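Local atomic coordinates of chitinase A (Pteris ryukyuensis, PDB entry 4RL3), a protein that probably hydrolyses the glycosidic bonds of chitin as a family 18, class III chitinase, this chain being the catalytic domain of the longer protein. Residues S24-H29 against H70-V75; S132-C137 against T167-Q172; I151-I156 against V176-N181. All blocks are in the same frame, centred on the assembly; numbering follows the deposited sequence.

Interaction 1. Residues S24-H29 against H70-V75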
ATOM      1  N   SER A  24      -0.398   3.857  20.129  1.00  9.53           N
ATOM      2  CA  SER A  24       0.449   2.740  20.560  1.00 10.38           C
ATOM      3  C   SER A  24      -0.234   1.363  20.528  1.00 10.41           C
ATOM      4  O   SER A  24       0.442   0.317  20.606  1.00 11.14           O
ATOM      5  CB  SER A  24       0.985   2.997  21.974  1.00 11.01           C
ATOM      6  OG  SER A  24      -0.041   2.929  22.947  1.00 11.84           O
ATOM      7  N   GLY A  25      -1.557   1.364  20.415  1.00 10.39           N
ATOM      8  CA  GLY A  25      -2.353   0.154  20.498  1.00 10.49           C
ATOM      9  C   GLY A  25      -2.672  -0.546  19.193  1.00 10.45           C
ATOM     10  O   GLY A  25      -3.341  -1.586  19.202  1.00 11.56           O
ATOM     11  N   VAL A  26      -2.236   0.025  18.071  1.00  9.60           N
ATOM     12  CA  VAL A  26      -2.425  -0.620  16.769  1.00  9.14           C
ATOM     13  C   VAL A  26      -1.100  -1.156  16.264  1.00  8.41           C
ATOM     14  O   VAL A  26      -0.029  -0.703  16.691  1.00  8.31           O
ATOM     15  CB  VAL A  26      -3.009   0.338  15.686  1.00  9.44           C
ATOM     16  CG1 VAL A  26      -4.349   0.909  16.117  1.00  9.83           C
ATOM     17  CG2 VAL A  26      -2.033   1.461  15.322  1.00  9.59           C
ATOM     18  N   THR A  27      -1.181  -2.116  15.358  1.00  7.92           N
ATOM     19  CA  THR A  27      -0.047  -2.501  14.524  1.00  7.62           C
ATOM     20  C   THR A  27       0.033  -1.446  13.433  1.00  7.03           C
ATOM     21  O   THR A  27      -0.833  -1.390  12.570  1.00  7.36           O
ATOM     22  CB  THR A  27      -0.265  -3.906  13.932  1.00  7.84           C
ATOM     23  OG1 THR A  27      -0.237  -4.869  14.995  1.00  8.53           O
ATOM     24  CG2 THR A  27       0.785  -4.278  12.915  1.00  7.92           C
ATOM     25  N   PHE A  28       1.068  -0.610  13.477  1.00  6.20           N
ATOM     26  CA  PHE A  28       1.158   0.583  12.640  1.00  5.83           C
ATOM     27  C   PHE A  28       2.163   0.402  11.518  1.00  5.55           C
ATOM     28  O   PHE A  28       3.340   0.130  11.766  1.00  5.56           O
ATOM     29  CB  PHE A  28       1.579   1.788  13.499  1.00  5.66           C
ATOM     30  CG  PHE A  28       1.414   3.110  12.800  1.00  5.51           C
ATOM     31  CD1 PHE A  28       2.243   3.464  11.745  1.00  5.46           C
ATOM     32  CD2 PHE A  28       0.405   3.985  13.170  1.00  5.48           C
ATOM     33  CE1 PHE A  28       2.082   4.669  11.093  1.00  5.46           C
ATOM     34  CE2 PHE A  28       0.235   5.188  12.516  1.00  5.42           C
ATOM     35  CZ  PHE A  28       1.076   5.532  11.476  1.00  5.44           C
ATOM     36  N   HIS A  29       1.710   0.558  10.279  1.00  5.37           N
ATOM     37  CA  HIS A  29       2.603   0.508   9.124  1.00  5.19           C
ATOM     38  C   HIS A  29       2.612   1.824   8.365  1.00  5.08           C
ATOM     39  O   HIS A  29       1.562   2.270   7.896  1.00  5.25           O
ATOM     40  CB  HIS A  29       2.178  -0.580   8.132  1.00  5.23           C
ATOM     41  CG  HIS A  29       2.146  -1.965   8.706  1.00  5.30           C
ATOM     42  ND1 HIS A  29       1.542  -3.022   8.060  1.00  5.39           N
ATOM     43  CD2 HIS A  29       2.666  -2.479   9.850  1.00  5.30           C
ATOM     44  CE1 HIS A  29       1.665  -4.117   8.788  1.00  5.39           C
ATOM     45  NE2 HIS A  29       2.349  -3.816   9.875  1.00  5.44           N
ATOM     46  N   HIS A  70       8.807   4.062  18.488  1.00  8.08           N
ATOM     47  CA  HIS A  70       7.495   3.403  18.520  1.00  7.87           C
ATOM     48  C   HIS A  70       7.621   1.951  18.114  1.00  7.76           C
ATOM     49  O   HIS A  70       7.714   1.631  16.927  1.00  7.50           O
ATOM     50  CB  HIS A  70       6.533   4.122  17.575  1.00  7.68           C
ATOM     51  CG  HIS A  70       6.399   5.575  17.873  1.00  7.65           C
ATOM     52  ND1 HIS A  70       5.587   6.054  18.875  1.00  7.65           N
ATOM     53  CD2 HIS A  70       7.010   6.653  17.332  1.00  7.55           C
ATOM     54  CE1 HIS A  70       5.704   7.369  18.941  1.00  7.66           C
ATOM     55  NE2 HIS A  70       6.557   7.758  18.013  1.00  7.53           N
ATOM     56  N   SER A  71       7.596   1.063  19.107  1.00  7.97           N
ATOM     57  CA  SER A  71       7.854  -0.356  18.876  1.00  8.32           C
ATOM     58  C   SER A  71       6.763  -1.051  18.052  1.00  7.89           C
ATOM     59  O   SER A  71       6.990  -2.144  17.531  1.00  8.39           O
ATOM     60  CB  SER A  71       8.053  -1.088  20.212  1.00  8.85           C
ATOM     61  OG  SER A  71       6.878  -1.103  21.013  1.00  9.89           O
ATOM     62  N   ASN A  72       5.607  -0.404  17.921  1.00  7.36           N
ATOM     63  CA  ASN A  72       4.517  -0.923  17.112  1.00  7.02           C
ATOM     64  C   ASN A  72       4.582  -0.496  15.657  1.00  6.76           C
ATOM     65  O   ASN A  72       3.693  -0.860  14.897  1.00  6.89           O
ATOM     66  CB  ASN A  72       3.167  -0.513  17.701  1.00  7.04           C
ATOM     67  CG  ASN A  72       2.942   0.990  17.688  1.00  7.14           C
ATOM     68  OD1 ASN A  72       3.861   1.775  17.961  1.00  7.36           O
ATOM     69  ND2 ASN A  72       1.723   1.400  17.368  1.00  7.05           N
ATOM     70  N   VAL A  73       5.607   0.271  15.282  1.00  6.42           N
ATOM     71  CA  VAL A  73       5.737   0.789  13.910  1.00  6.29           C
ATOM     72  C   VAL A  73       6.673  -0.044  13.030  1.00  6.27           C
ATOM     73  O   VAL A  73       7.789  -0.388  13.426  1.00  6.25           O
ATOM     74  CB  VAL A  73       6.192   2.261  13.912  1.00  6.24           C
ATOM     75  CG1 VAL A  73       6.528   2.735  12.498  1.00  6.23           C
ATOM     76  CG2 VAL A  73       5.112   3.148  14.538  1.00  6.23           C
ATOM     77  N   LYS A  74       6.184  -0.363  11.833  1.00  6.26           N
ATOM     78  CA  LYS A  74       6.988  -0.907  10.739  1.00  6.44           C
ATOM     79  C   LYS A  74       6.868   0.042   9.552  1.00  6.13           C
ATOM     80  O   LYS A  74       5.934   0.850   9.472  1.00  5.78           O
ATOM     81  CB  LYS A  74       6.503  -2.302  10.335  1.00  7.04           C
ATOM     82  CG  LYS A  74       6.743  -3.410  11.351  1.00  7.75           C
ATOM     83  CD  LYS A  74       6.267  -4.738  10.775  1.00  8.40           C
ATOM     84  CE  LYS A  74       6.452  -5.924  11.701  1.00  8.99           C
ATOM     85  NZ  LYS A  74       5.929  -7.166  11.057  1.00  9.30           N
ATOM     86  N   VAL A  75       7.834  -0.036   8.641  1.00  5.76           N
ATOM     87  CA  VAL A  75       7.818   0.803   7.437  1.00  5.58           C
ATOM     88  C   VAL A  75       8.022  -0.088   6.215  1.00  5.59           C
ATOM     89  O   VAL A  75       8.973  -0.863   6.158  1.00  5.73           O
ATOM     90  CB  VAL A  75       8.877   1.932   7.490  1.00  5.53           C
ATOM     91  CG1 VAL A  75       8.771   2.833   6.262  1.00  5.55           C
ATOM     92  CG2 VAL A  75       8.691   2.760   8.756  1.00  5.53           C
TER
HETATM   93  O   HOH W   1       3.184  -6.359  11.157  1.00 13.37           O
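The imidazole of H29 and the amide of N72 each take a polar partner in plane, whereas the phenyl ring of F28 is met obliquely by V73. At the edge of the H29 ring a water sits 3.0 Å from NE2 of H29 and accepts from NZ of K74 at 2.9 Å; the K74 chain runs extended alongside, and its CB comes obliquely to within 3.9 Å of CD2 of H29. Each of these polar groups has a second partner, since H29 ND1 pairs with R5 and K74 NZ with S152. On the other face of the sheet F28 and V73 lie side by side, V73 CG2 being 3.9 Å from F28 CB, while the rings of F4 and F30 meet that of F28. The N72 amide reaches across to the backbone: ND2 of N72 donates to O of V26 at 2.8 Å in a nearly straight bond (169°). Its CG stands between the backbone N and the carbonyl carbon (chi1 64°), which turns the amide toward V26. N72 belongs to the type I turn H70–V73 that leads into the strand. From there the parallel pairing proper begins, with F28 N bonded to N72 O (3.0 Å) and K74 N to F28 O (2.9 Å), joining two neighbouring strands of the barrel. Chemically, the asparagine extends the backbone pairing one step back into the preceding loop: its side-chain N-H goes to the V26 carbonyl while its main-chain carbonyl takes the F28 N-H, so one residue holds the incoming strand by side chain and backbone together.

Interaction 2. Residues S132-C137 against T167-Q172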
ATOM      1  N   SER A 132      -0.448 -13.123 -17.053  0.50  7.55           N
ATOM      2  CA  SER A 132       0.385 -14.233 -16.595  0.50  7.39           C
ATOM      3  C   SER A 132       1.811 -13.777 -16.287  0.50  7.19           C
ATOM      4  O   SER A 132       2.398 -14.211 -15.302  0.50  7.31           O
ATOM      5  CB  SER A 132       0.418 -15.360 -17.628  0.50  7.36           C
ATOM      6  OG  SER A 132      -0.831 -16.032 -17.690  0.50  7.38           O
ATOM      7  N   THR A 133       2.359 -12.907 -17.132  1.00  7.09           N
ATOM      8  CA  THR A 133       3.709 -12.393 -16.930  1.00  6.93           C
ATOM      9  C   THR A 133       3.780 -11.559 -15.658  1.00  6.44           C
ATOM     10  O   THR A 133       4.671 -11.756 -14.844  1.00  6.32           O
ATOM     11  CB  THR A 133       4.202 -11.598 -18.144  1.00  7.28           C
ATOM     12  OG1 THR A 133       4.371 -12.499 -19.250  1.00  8.10           O
ATOM     13  CG2 THR A 133       5.519 -10.900 -17.843  1.00  7.49           C
ATOM     14  N   PHE A 134       2.823 -10.651 -15.481  1.00  5.98           N
ATOM     15  CA  PHE A 134       2.756  -9.838 -14.268  1.00  5.68           C
ATOM     16  C   PHE A 134       2.669 -10.704 -13.009  1.00  5.66           C
ATOM     17  O   PHE A 134       3.420 -10.508 -12.057  1.00  5.50           O
ATOM     18  CB  PHE A 134       1.566  -8.870 -14.326  1.00  5.70           C
ATOM     19  CG  PHE A 134       1.340  -8.094 -13.058  1.00  5.64           C
ATOM     20  CD1 PHE A 134       2.245  -7.128 -12.653  1.00  5.62           C
ATOM     21  CD2 PHE A 134       0.229  -8.338 -12.261  1.00  5.62           C
ATOM     22  CE1 PHE A 134       2.043  -6.418 -11.488  1.00  5.57           C
ATOM     23  CE2 PHE A 134       0.005  -7.611 -11.095  1.00  5.63           C
ATOM     24  CZ  PHE A 134       0.931  -6.667 -10.701  1.00  5.60           C
ATOM     25  N   VAL A 135       1.764 -11.672 -13.015  1.00  5.57           N
ATOM     26  CA  VAL A 135       1.553 -12.503 -11.847  1.00  5.71           C
ATOM     27  C   VAL A 135       2.811 -13.309 -11.510  1.00  5.52           C
ATOM     28  O   VAL A 135       3.199 -13.418 -10.347  1.00  5.56           O
ATOM     29  CB  VAL A 135       0.321 -13.423 -12.039  1.00  5.81           C
ATOM     30  CG1 VAL A 135       0.244 -14.485 -10.956  1.00  5.94           C
ATOM     31  CG2 VAL A 135      -0.966 -12.598 -12.090  1.00  5.99           C
ATOM     32  N   SER A 136       3.449 -13.879 -12.524  1.00  5.24           N
ATOM     33  CA  SER A 136       4.677 -14.626 -12.311  1.00  5.07           C
ATOM     34  C   SER A 136       5.774 -13.751 -11.697  1.00  4.96           C
ATOM     35  O   SER A 136       6.427 -14.146 -10.743  1.00  4.82           O
ATOM     36  CB  SER A 136       5.169 -15.202 -13.635  1.00  5.09           C
ATOM     37  OG  SER A 136       6.320 -16.008 -13.428  1.00  5.16           O
ATOM     38  N   CYS A 137       5.957 -12.557 -12.250  1.00  4.89           N
ATOM     39  CA  CYS A 137       6.987 -11.642 -11.741  1.00  4.80           C
ATOM     40  C   CYS A 137       6.756 -11.298 -10.270  1.00  4.82           C
ATOM     41  O   CYS A 137       7.660 -11.406  -9.440  1.00  4.76           O
ATOM     42  CB  CYS A 137       7.010 -10.339 -12.553  1.00  4.92           C
ATOM     43  SG  CYS A 137       7.788 -10.497 -14.175  1.00  5.16           S
ATOM     44  N   THR A 167      -6.670 -10.445  -8.631  1.00  5.81           N
ATOM     45  CA  THR A 167      -7.305 -11.677  -8.150  1.00  6.03           C
ATOM     46  C   THR A 167      -6.518 -12.921  -8.579  1.00  6.12           C
ATOM     47  O   THR A 167      -6.420 -13.895  -7.830  1.00  6.50           O
ATOM     48  CB  THR A 167      -8.781 -11.823  -8.579  1.00  6.04           C
ATOM     49  OG1 THR A 167      -8.891 -11.791 -10.013  1.00  6.13           O
ATOM     50  CG2 THR A 167      -9.652 -10.743  -7.934  1.00  6.14           C
ATOM     51  N   ALA A 168      -5.956 -12.895  -9.786  1.00  6.12           N
ATOM     52  CA  ALA A 168      -5.105 -13.989 -10.246  1.00  6.17           C
ATOM     53  C   ALA A 168      -3.888 -14.105  -9.334  1.00  6.25           C
ATOM     54  O   ALA A 168      -3.526 -15.196  -8.895  1.00  6.36           O
ATOM     55  CB  ALA A 168      -4.671 -13.772 -11.686  1.00  6.08           C
ATOM     56  N   LEU A 169      -3.272 -12.961  -9.038  1.00  6.42           N
ATOM     57  CA  LEU A 169      -2.116 -12.920  -8.150  1.00  6.63           C
ATOM     58  C   LEU A 169      -2.468 -13.433  -6.753  1.00  6.72           C
ATOM     59  O   LEU A 169      -1.789 -14.310  -6.223  1.00  6.72           O
ATOM     60  CB  LEU A 169      -1.560 -11.497  -8.065  1.00  6.75           C
ATOM     61  CG  LEU A 169      -0.403 -11.224  -7.100  1.00  6.90           C
ATOM     62  CD1 LEU A 169       0.796 -12.141  -7.358  1.00  7.01           C
ATOM     63  CD2 LEU A 169      -0.013  -9.750  -7.169  1.00  7.02           C
ATOM     64  N   PHE A 170      -3.546 -12.914  -6.159  1.00  6.89           N
ATOM     65  CA  PHE A 170      -3.905 -13.316  -4.803  1.00  7.12           C
ATOM     66  C   PHE A 170      -4.306 -14.788  -4.700  1.00  7.86           C
ATOM     67  O   PHE A 170      -3.921 -15.476  -3.758  1.00  7.92           O
ATOM     68  CB  PHE A 170      -5.023 -12.437  -4.226  1.00  6.92           C
ATOM     69  CG  PHE A 170      -5.317 -12.732  -2.779  1.00  6.64           C
ATOM     70  CD1 PHE A 170      -4.513 -12.214  -1.772  1.00  6.56           C
ATOM     71  CD2 PHE A 170      -6.366 -13.567  -2.424  1.00  6.57           C
ATOM     72  CE1 PHE A 170      -4.757 -12.503  -0.438  1.00  6.51           C
ATOM     73  CE2 PHE A 170      -6.600 -13.867  -1.095  1.00  6.50           C
ATOM     74  CZ  PHE A 170      -5.810 -13.328  -0.101  1.00  6.52           C
ATOM     75  N   GLY A 171      -5.086 -15.260  -5.669  1.00  8.81           N
ATOM     76  CA  GLY A 171      -5.593 -16.630  -5.640  1.00 10.12           C
ATOM     77  C   GLY A 171      -4.483 -17.660  -5.723  1.00 11.28           C
ATOM     78  O   GLY A 171      -4.638 -18.792  -5.255  1.00 12.88           O
ATOM     79  N   GLN A 172      -3.364 -17.236  -6.312  1.00 12.16           N
ATOM     80  CA  GLN A 172      -2.187 -18.060  -6.533  1.00 12.54           C
ATOM     81  C   GLN A 172      -1.139 -17.990  -5.408  1.00 11.71           C
ATOM     82  O   GLN A 172      -0.451 -18.974  -5.132  1.00 12.67           O
ATOM     83  CB  GLN A 172      -1.546 -17.610  -7.847  1.00 13.18           C
ATOM     84  CG  GLN A 172      -0.617 -18.623  -8.477  1.00 13.86           C
ATOM     85  CD  GLN A 172      -0.307 -18.335  -9.920  1.00 13.86           C
ATOM     86  OE1 GLN A 172       0.678 -18.838 -10.459  1.00 18.44           O
ATOM     87  NE2 GLN A 172      -1.135 -17.510 -10.566  1.00 13.97           N
TER
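Two consecutive helices of the outer layer of the barrel, 131-147 and 163-173, meet here, with V135 of the first set against A168, L169 and Q172 of the second. The short segments run in roughly the same direction, their axes 9.4 Å apart at closest approach and inclined at 41°, and no hydrogen bond crosses between them. V135 does most of the touching, through both of its branches. CG2 of V135 lies 3.9 Å from the methyl CB of A168 and 3.8 Å from the backbone N of L169. CG1 of V135, anti to the backbone N (chi1 169°), is aimed toward the next turn instead, where it approaches L169 CA and comes to 3.3 Å from NE2 of Q172, whose extended side chain reaches over to it. The flank nearer the barrel is looser: L169 CD2 meets CE2 of F134 obliquely at 4.5 Å, while the F134 ring packs edge-to-face with F126 and F91. With an alanine at V135, A168 and L169 would probably lose their neighbour across the helices, opening a gap there and leaving the end of Q172 freer to turn. L169 also touches I156 of strand 153-156, so helix 163-173 also rests on the barrel wall. Such parallel, inclined packing of successive helices around a strand core is as expected of the outer helical layer of a (beta/alpha)8, or TIM, barrel, the fold of glycosyl hydrolase family 18.

Interaction 3. Residues I151-I156 against V176-N181. With EDO (1,2-ethanediol), chain D.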
ATOM      1  N   ILE A 151      11.648  -9.712   4.219  1.00  6.95           N
ATOM      2  CA  ILE A 151      10.426  -8.987   4.602  1.00  6.71           C
ATOM      3  C   ILE A 151       9.561  -9.843   5.502  1.00  6.44           C
ATOM      4  O   ILE A 151       9.587 -11.070   5.407  1.00  6.82           O
ATOM      5  CB  ILE A 151       9.577  -8.571   3.376  1.00  6.63           C
ATOM      6  CG1 ILE A 151       9.034  -9.786   2.593  1.00  6.61           C
ATOM      7  CG2 ILE A 151      10.370  -7.624   2.475  1.00  6.67           C
ATOM      8  CD1 ILE A 151       8.132  -9.419   1.429  1.00  6.57           C
ATOM      9  N   SER A 152       8.800  -9.177   6.370  1.00  6.09           N
ATOM     10  CA  SER A 152       7.782  -9.827   7.190  1.00  5.89           C
ATOM     11  C   SER A 152       6.370  -9.599   6.659  1.00  5.57           C
ATOM     12  O   SER A 152       5.470 -10.345   7.010  1.00  5.55           O
ATOM     13  CB  SER A 152       7.857  -9.342   8.642  1.00  5.94           C
ATOM     14  OG  SER A 152       7.574  -7.965   8.780  1.00  6.23           O
ATOM     15  N   VAL A 153       6.161  -8.583   5.820  1.00  5.32           N
ATOM     16  CA  VAL A 153       4.796  -8.245   5.347  1.00  5.20           C
ATOM     17  C   VAL A 153       4.799  -7.950   3.859  1.00  5.07           C
ATOM     18  O   VAL A 153       5.565  -7.112   3.403  1.00  5.13           O
ATOM     19  CB  VAL A 153       4.207  -7.026   6.096  1.00  5.25           C
ATOM     20  CG1 VAL A 153       2.747  -6.775   5.687  1.00  5.30           C
ATOM     21  CG2 VAL A 153       4.323  -7.208   7.608  1.00  5.32           C
ATOM     22  N   ALA A 154       3.943  -8.646   3.113  1.00  4.87           N
ATOM     23  CA  ALA A 154       3.690  -8.337   1.707  1.00  4.69           C
ATOM     24  C   ALA A 154       2.212  -8.017   1.550  1.00  4.60           C
ATOM     25  O   ALA A 154       1.352  -8.674   2.165  1.00  4.71           O
ATOM     26  CB  ALA A 154       4.096  -9.490   0.796  1.00  4.74           C
ATOM     27  N   SER A 155       1.930  -7.002   0.736  1.00  4.42           N
ATOM     28  CA  SER A 155       0.563  -6.596   0.444  1.00  4.31           C
ATOM     29  C   SER A 155       0.386  -6.242  -1.015  1.00  4.27           C
ATOM     30  O   SER A 155       1.356  -6.030  -1.748  1.00  4.18           O
ATOM     31  CB  SER A 155       0.134  -5.405   1.307  1.00  4.26           C
ATOM     32  OG  SER A 155       0.989  -4.275   1.140  1.00  4.21           O
ATOM     33  N   ILE A 156      -0.879  -6.217  -1.420  1.00  4.25           N
ATOM     34  CA  ILE A 156      -1.273  -5.785  -2.754  1.00  4.24           C
ATOM     35  C   ILE A 156      -2.280  -4.663  -2.582  1.00  4.27           C
ATOM     36  O   ILE A 156      -2.979  -4.621  -1.574  1.00  4.15           O
ATOM     37  CB  ILE A 156      -1.855  -6.943  -3.602  1.00  4.27           C
ATOM     38  CG1 ILE A 156      -3.006  -7.649  -2.889  1.00  4.29           C
ATOM     39  CG2 ILE A 156      -0.755  -7.945  -3.925  1.00  4.28           C
ATOM     40  CD1 ILE A 156      -3.796  -8.561  -3.797  1.00  4.32           C
ATOM     41  N   VAL A 176       1.621 -16.144   0.830  1.00  7.65           N
ATOM     42  CA  VAL A 176       2.702 -15.185   1.069  1.00  7.12           C
ATOM     43  C   VAL A 176       2.245 -13.726   0.972  1.00  6.65           C
ATOM     44  O   VAL A 176       3.049 -12.811   1.148  1.00  6.56           O
ATOM     45  CB  VAL A 176       3.925 -15.434   0.147  1.00  6.98           C
ATOM     46  CG1 VAL A 176       4.585 -16.769   0.490  1.00  7.10           C
ATOM     47  CG2 VAL A 176       3.555 -15.359  -1.330  1.00  7.02           C
ATOM     48  N   ILE A 177       0.957 -13.503   0.727  1.00  6.17           N
ATOM     49  CA  ILE A 177       0.414 -12.155   0.723  1.00  6.04           C
ATOM     50  C   ILE A 177      -0.391 -11.964   2.002  1.00  5.90           C
ATOM     51  O   ILE A 177      -1.439 -12.567   2.177  1.00  5.91           O
ATOM     52  CB  ILE A 177      -0.447 -11.894  -0.529  1.00  5.88           C
ATOM     53  CG1 ILE A 177       0.429 -11.948  -1.789  1.00  5.86           C
ATOM     54  CG2 ILE A 177      -1.121 -10.522  -0.449  1.00  5.91           C
ATOM     55  CD1 ILE A 177      -0.344 -12.050  -3.074  1.00  5.83           C
ATOM     56  N   ASP A 178       0.095 -11.104   2.879  1.00  5.81           N
ATOM     57  CA  ASP A 178      -0.483 -10.947   4.206  1.00  5.74           C
ATOM     58  C   ASP A 178      -1.688 -10.036   4.240  1.00  5.47           C
ATOM     59  O   ASP A 178      -2.584 -10.257   5.049  1.00  5.45           O
ATOM     60  CB  ASP A 178       0.572 -10.404   5.150  1.00  5.97           C
ATOM     61  CG  ASP A 178       1.807 -11.252   5.158  1.00  6.11           C
ATOM     62  OD1 ASP A 178       1.736 -12.391   5.692  1.00  6.74           O
ATOM     63  OD2 ASP A 178       2.837 -10.802   4.608  1.00  6.18           O
ATOM     64  N   LEU A 179      -1.684  -8.999   3.405  1.00  5.07           N
ATOM     65  CA  LEU A 179      -2.699  -7.940   3.485  1.00  4.89           C
ATOM     66  C   LEU A 179      -3.115  -7.474   2.103  1.00  4.74           C
ATOM     67  O   LEU A 179      -2.290  -7.395   1.185  1.00  4.70           O
ATOM     68  CB  LEU A 179      -2.175  -6.743   4.279  1.00  4.87           C
ATOM     69  CG  LEU A 179      -1.779  -6.978   5.733  1.00  4.85           C
ATOM     70  CD1 LEU A 179      -0.975  -5.813   6.256  1.00  4.84           C
ATOM     71  CD2 LEU A 179      -3.011  -7.223   6.591  1.00  4.90           C
ATOM     72  N   VAL A 180      -4.410  -7.201   1.964  1.00  4.61           N
ATOM     73  CA  VAL A 180      -4.977  -6.668   0.739  1.00  4.48           C
ATOM     74  C   VAL A 180      -5.430  -5.241   1.036  1.00  4.38           C
ATOM     75  O   VAL A 180      -6.425  -5.016   1.743  1.00  4.41           O
ATOM     76  CB  VAL A 180      -6.139  -7.549   0.218  1.00  4.46           C
ATOM     77  CG1 VAL A 180      -6.723  -6.945  -1.061  1.00  4.50           C
ATOM     78  CG2 VAL A 180      -5.654  -8.975  -0.026  1.00  4.56           C
ATOM     79  N   ASN A 181      -4.665  -4.283   0.510  1.00  4.23           N
ATOM     80  CA  ASN A 181      -4.967  -2.853   0.619  1.00  4.26           C
ATOM     81  C   ASN A 181      -5.965  -2.465  -0.482  1.00  4.29           C
ATOM     82  O   ASN A 181      -5.611  -1.760  -1.425  1.00  4.25           O
ATOM     83  CB  ASN A 181      -3.703  -1.987   0.443  1.00  4.20           C
ATOM     84  CG  ASN A 181      -2.734  -2.029   1.626  1.00  4.18           C
ATOM     85  OD1 ASN A 181      -2.828  -2.851   2.555  1.00  4.23           O
ATOM     86  ND2 ASN A 181      -1.762  -1.145   1.565  1.00  4.21           N
TER
HETATM   87  C1  EDO D 402       3.702 -15.022   6.405  1.00 16.57           C
HETATM   88  O1  EDO D 402       3.976 -13.625   6.346  1.00 16.36           O
HETATM   89  C2  EDO D 402       3.376 -15.538   5.010  1.00 16.41           C
HETATM   90  O2  EDO D 402       4.538 -15.507   4.171  1.00 15.67           O
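A parallel beta-alpha-beta unit brings strand 153-156 beside strand 179-180, and the start of the pairing is secured by the carboxylate of D178 gripping the backbone of A154. OD2 of D178 accepts from A154 N at 2.8 Å through its anti lone pair, the bond being nearly straight (167°). CG of D178 stands anti to its carbonyl carbon, beside the backbone N (chi1 -55°), which carries the carboxylate back to A154 N. The same oxygen forms a salt bridge with K146, which would probably favour the ionised carboxylate. OD1 of D178 accepts a hydrogen bond from O1 of a 1,2-ethanediol at 2.6 Å, a molecule probably left from crystallisation and held by K146 as well. A154 answers with its carbonyl: its O takes D178 N at 2.8 Å and, in the carbonyl plane, the longer bond from L179 N at 3.3 Å. One oxygen can serve two successive N-H groups because D178 has a helix-like backbone conformation just before the strand begins. Regular parallel pairing then follows, L179 O accepting from I156 N and I156 O accepting from N181 N at 2.7 Å. In the crossover, helix 163-173 lies over the I156 and V180 face, where I156 CG1 and V180 CG2 pack side by side at 4.1 Å and L169 and F170 close over them. The other face looks into the barrel. There V153 CG1 crosses L179 CD1 at 3.9 Å, and toward the C-terminal ends of the strands the lining turns polar. S155 OG is bonded to R5 and to D120, the first aspartate of the DxDxE signature of family 18. N181 ND2 pairs with Y7 while its OD1 accepts from R5, and this side chain lies about 12 Å from a bound magnesium ion.

From the N terminus, interaction 1 comes first: segment 24-29 pairs with 70-75, closing a loop that holds strand 50-51 and helix 60-69 before either of the others opens. Interactions 2 and 3 then cross, because 151-156 falls between 132-137 and 167-172, and 176-181 follows both. The alternation reflects the repeating order of helix, strand, helix, strand: interaction 2 joins neighbours in the outer layer, interaction 3 neighbours in the wall, and F170 packing on V180 binds the two layers. Interactions 1 and 2 lie on opposite sides of the chain's centre, 29 Å apart between centres, whereas interactions 1 and 3 belong to one sheet and touch where K74 reaches S152 and H29 packs against L179.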